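Local coordinates for MsStt7d protein (PDB 4IX3), which probably phosphorylates target proteins with ATP, being the catalytic kinase domain of an algal homolog of the state transition kinase Stt7, at residues 220-223 with 224-227; 242-245 with 246-249. All blocks are in the same frame, centred on the assembly; numbering follows the deposited sequence.

Contact 1: residues 220-223 with 224-227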
loop_
_atom_site.group_PDB
_atom_site.type_symbol
_atom_site.label_atom_id
_atom_site.label_comp_id
_atom_site.label_asym_id
_atom_site.label_seq_id
_atom_site.Cartn_x
_atom_site.Cartn_y
_atom_site.Cartn_z
ATOM N N GLU B 220 -5.006 3.174 -19.854
ATOM C CA GLU B 220 -6.225 3.753 -19.267
ATOM C C GLU B 220 -6.246 3.401 -17.783
ATOM O O GLU B 220 -7.145 2.709 -17.289
ATOM C CB GLU B 220 -7.497 3.259 -19.941
ATOM C CG GLU B 220 -7.487 3.621 -21.413
ATOM C CD GLU B 220 -8.704 3.145 -22.180
ATOM O OE1 GLU B 220 -9.697 2.691 -21.555
ATOM O OE2 GLU B 220 -8.615 3.195 -23.431
ATOM N N LEU B 221 -5.303 4.000 -17.059
ATOM C CA LEU B 221 -5.196 3.854 -15.609
ATOM C C LEU B 221 -6.044 4.899 -14.856
ATOM O O LEU B 221 -6.012 4.984 -13.628
ATOM C CB LEU B 221 -3.716 3.845 -15.181
ATOM C CG LEU B 221 -2.901 2.786 -15.916
ATOM C CD1 LEU B 221 -1.454 2.963 -15.468
ATOM C CD2 LEU B 221 -3.423 1.364 -15.726
ATOM N N TYR B 222 -6.835 5.673 -15.580
ATOM C CA TYR B 222 -7.622 6.783 -15.048
ATOM C C TYR B 222 -9.134 6.523 -15.149
ATOM O O TYR B 222 -9.573 5.669 -15.931
ATOM C CB TYR B 222 -7.314 8.055 -15.857
ATOM C CG TYR B 222 -7.554 7.905 -17.373
ATOM C CD1 TYR B 222 -8.850 7.984 -17.918
ATOM C CD2 TYR B 222 -6.490 7.641 -18.241
ATOM C CE1 TYR B 222 -9.074 7.803 -19.278
ATOM C CE2 TYR B 222 -6.706 7.476 -19.606
ATOM C CZ TYR B 222 -7.988 7.552 -20.110
ATOM O OH TYR B 222 -8.116 7.390 -21.473
ATOM N N LEU B 223 -9.935 7.326 -14.449
ATOM C CA LEU B 223 -11.372 7.444 -14.690
ATOM C C LEU B 223 -11.671 8.602 -15.624
ATOM O O LEU B 223 -12.419 8.441 -16.593
ATOM C CB LEU B 223 -12.181 7.568 -13.390
ATOM C CG LEU B 223 -12.125 6.348 -12.471
ATOM C CD1 LEU B 223 -13.046 6.541 -11.283
ATOM C CD2 LEU B 223 -12.516 5.072 -13.212
ATOM N N LEU B 224 -11.026 9.742 -15.411
ATOM C CA LEU B 224 -11.166 10.882 -16.321
ATOM C C LEU B 224 -9.777 11.094 -16.900
ATOM O O LEU B 224 -8.795 10.990 -16.156
ATOM C CB LEU B 224 -11.515 12.156 -15.555
ATOM C CG LEU B 224 -12.918 12.185 -14.968
ATOM C CD1 LEU B 224 -13.140 13.392 -14.061
ATOM C CD2 LEU B 224 -13.977 12.070 -16.056
ATOM N N PRO B 225 -9.670 11.268 -18.239
ATOM C CA PRO B 225 -8.367 11.509 -18.846
ATOM C C PRO B 225 -7.815 12.881 -18.432
ATOM O O PRO B 225 -8.581 13.827 -18.200
ATOM C CB PRO B 225 -8.702 11.466 -20.333
ATOM C CG PRO B 225 -10.059 12.086 -20.417
ATOM C CD PRO B 225 -10.767 11.553 -19.185
ATOM N N PRO B 226 -6.487 12.968 -18.274
ATOM C CA PRO B 226 -5.772 14.223 -18.070
ATOM C C PRO B 226 -6.320 15.462 -18.775
ATOM O O PRO B 226 -6.417 16.522 -18.149
ATOM C CB PRO B 226 -4.373 13.884 -18.567
ATOM C CG PRO B 226 -4.211 12.501 -18.027
ATOM C CD PRO B 226 -5.568 11.831 -18.078
ATOM N N GLY B 227 -6.673 15.310 -20.052
ATOM C CA GLY B 227 -7.297 16.379 -20.833
ATOM C C GLY B 227 -8.565 16.984 -20.253
ATOM O O GLY B 227 -8.971 18.078 -20.672
#
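Two torsions fold Tyr222 back against the residues that follow it: chi1 of 56° sets CG between the backbone N and the carbonyl carbon, and chi2 of 79° turns the flat of the ring to the chain at Leu224 and Pro225. Tyr222 CB sits 3.3 Å from Leu224 O. Farther along the ring, Tyr222 CD1 meets Pro225 N at 3.4 Å, close to the peptide joining Leu224 to the proline. The main apolar element is a CH-pi contact: Pro225 CA stands over one face, 3.8 Å from the centroid of the Tyr222 ring and 17° off its normal. Pro225 CB continues this packing toward the hydroxyl end, 3.8 Å from Tyr222 CE1, while Pro226 CD comes in obliquely at 4.3 Å from Tyr222 CD2. No hydrogen bond joins the two halves; ring and backbone hold by van der Waals contact and the CH-pi interaction. With the Tyr222 ring gone, as in an alanine here, Pro225 CA and CB would probably lose their packing surface and a gap be left beside them. Leu223 and Leu224 pack on other parts of the fold instead, Leu223 on Arg167 and Leu224 on Tyr204, Leu239 and His243. Arg323 ties down the backbone, hydrogen-bonding both Tyr222 O and Leu223 O, and Leu221 packs on Met57 of the second subunit. Glu220 forms a salt bridge with Arg326, apparently the usual partner of the APE glutamate. The sequence from Tyr222 to Pro226 and its place ahead of helix 236-243 are consistent with the P+1 loop of a kinase activation segment running into the APE motif, here apparently Leu-Pro-Pro.

Contact 2: residues 242-245 with 246-249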
loop_
_atom_site.group_PDB
_atom_site.type_symbol
_atom_site.label_atom_id
_atom_site.label_comp_id
_atom_site.label_asym_id
_atom_site.label_seq_id
_atom_site.Cartn_x
_atom_site.Cartn_y
_atom_site.Cartn_z
ATOM N N ALA B 242 -19.158 11.951 -21.708
ATOM C CA ALA B 242 -18.006 12.156 -22.579
ATOM C C ALA B 242 -16.839 11.198 -22.326
ATOM O O ALA B 242 -16.242 10.639 -23.254
ATOM C CB ALA B 242 -17.547 13.600 -22.445
ATOM N N HIS B 243 -16.535 10.949 -21.061
ATOM C CA HIS B 243 -15.347 10.172 -20.741
ATOM C C HIS B 243 -15.671 8.790 -20.217
ATOM O O HIS B 243 -14.762 7.949 -20.121
ATOM C CB HIS B 243 -14.469 10.928 -19.737
ATOM C CG HIS B 243 -14.052 12.297 -20.211
ATOM N ND1 HIS B 243 -13.375 12.508 -21.369
ATOM C CD2 HIS B 243 -14.242 13.559 -19.636
ATOM C CE1 HIS B 243 -13.138 13.838 -21.519
ATOM N NE2 HIS B 243 -13.674 14.475 -20.462
ATOM N N LYS B 244 -16.945 8.528 -19.884
ATOM C CA LYS B 244 -17.371 7.154 -19.623
ATOM C C LYS B 244 -16.512 6.403 -18.599
ATOM O O LYS B 244 -15.971 5.308 -18.866
ATOM C CB LYS B 244 -17.450 6.314 -20.915
ATOM C CG LYS B 244 -18.318 6.951 -21.987
ATOM C CD LYS B 244 -18.486 5.992 -23.153
ATOM C CE LYS B 244 -19.654 6.324 -24.050
ATOM N NZ LYS B 244 -19.936 7.742 -24.358
ATOM N N PRO B 245 -16.352 6.994 -17.395
ATOM C CA PRO B 245 -15.499 6.369 -16.393
ATOM C C PRO B 245 -15.985 4.988 -15.970
ATOM O O PRO B 245 -15.173 4.138 -15.563
ATOM C CB PRO B 245 -15.559 7.340 -15.214
ATOM C CG PRO B 245 -16.884 8.060 -15.399
ATOM C CD PRO B 245 -17.039 8.196 -16.903
ATOM N N ASP B 246 -17.290 4.714 -16.124
ATOM C CA ASP B 246 -17.823 3.382 -15.830
ATOM C C ASP B 246 -17.213 2.286 -16.703
ATOM O O ASP B 246 -17.216 1.129 -16.326
ATOM C CB ASP B 246 -19.355 3.383 -15.952
ATOM C CG ASP B 246 -19.806 3.836 -17.323
ATOM O OD1 ASP B 246 -20.566 3.073 -17.954
ATOM O OD2 ASP B 246 -19.436 4.958 -17.742
ATOM N N ARG B 247 -16.787 2.683 -17.908
ATOM C CA ARG B 247 -16.135 1.728 -18.833
ATOM C C ARG B 247 -14.789 1.243 -18.297
ATOM O O ARG B 247 -14.303 0.189 -18.727
ATOM C CB ARG B 247 -15.989 2.302 -20.244
ATOM C CG ARG B 247 -17.161 1.955 -21.150
ATOM C CD ARG B 247 -18.544 2.323 -20.619
ATOM N NE ARG B 247 -19.498 2.312 -21.720
ATOM C CZ ARG B 247 -20.621 3.022 -21.758
ATOM N NH1 ARG B 247 -21.042 3.665 -20.668
ATOM N NH2 ARG B 247 -21.342 3.075 -22.869
ATOM N N PHE B 248 -14.234 1.900 -17.254
ATOM C CA PHE B 248 -13.100 1.288 -16.551
ATOM C C PHE B 248 -13.508 -0.040 -15.912
ATOM O O PHE B 248 -12.804 -1.067 -16.003
ATOM C CB PHE B 248 -12.582 2.270 -15.479
ATOM C CG PHE B 248 -11.352 1.772 -14.762
ATOM C CD1 PHE B 248 -10.090 2.306 -15.056
ATOM C CD2 PHE B 248 -11.431 0.871 -13.710
ATOM C CE1 PHE B 248 -8.937 1.826 -14.414
ATOM C CE2 PHE B 248 -10.313 0.419 -13.033
ATOM C CZ PHE B 248 -9.042 0.900 -13.397
ATOM N N ASP B 249 -14.698 -0.038 -15.294
ATOM C CA ASP B 249 -15.225 -1.265 -14.699
ATOM C C ASP B 249 -15.617 -2.312 -15.760
ATOM O O ASP B 249 -15.455 -3.498 -15.529
ATOM C CB ASP B 249 -16.460 -0.998 -13.831
ATOM C CG ASP B 249 -16.140 -0.340 -12.483
ATOM O OD1 ASP B 249 -14.977 -0.400 -12.004
ATOM O OD2 ASP B 249 -17.123 0.143 -11.856
#
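Arg247 NH1 donates to Asp246 OD1 at 2.8 Å, a salt bridge on the carboxylate's syn lone pair, with the oxygen tilted 21° from the guanidinium plane, while the aliphatic chain of Lys244 covers one face of the same guanidinium. Asp246 OD2 lies 3.4 Å from Lys244 C. A bend at chi2 (54°) brings the guanidinium of Arg247 back alongside the lysine, whose CD stands 3.9 Å above its plane, over the centre. Here methylenes cover a cation: Lys244 NZ is carried past to bond Glu241 O at the end of the preceding helix, and the charged atoms Lys244 NZ and Arg247 NH2 remain 5.1 Å apart. Arg247 NE donates to Arg326 O, which further fixes the group's rotation. Lys244, the first residue past helix 236-243, leaves helical geometry with positive phi (52°). Two i to i+3 backbone bonds carry the chain into the next helix, Arg247 N to Lys244 O at 2.9 Å and Phe248 N to Pro245 O at 3.0 Å, both with the donor above the carbonyl plane. Phe248 sends its ring to Leu223. Asp249 receives hydrogen bonds from His160 NE2 and His166 N at OD2 and from Arg167 N at OD1. This matches the conserved aspartate at the start of kinase helix F, which braces the HRD catalytic loop.

In the fold
The contacts follow in series, neither nesting nor crossing, and each is local, between residues close along the chain. Contact 1 shapes the loop after strand 193-194. The chain then runs through helix 236-243 and returns, so that contact 2, at the junction with helix 246-261, lies against contact 1, their centres about 9 Å apart. Pro225 CG packs 3.5 Å from His243 ND1, and Leu223 O lies 3.6 Å from Pro245 CB. Arg323 bonds carbonyls of both, reaching His243 O as well, while Arg326 meets Glu220 and Arg247. The end of the activation segment is thereby joined to the start of helix 246-261; the side chain of Phe248 is about 10 Å from a bound magnesium ion.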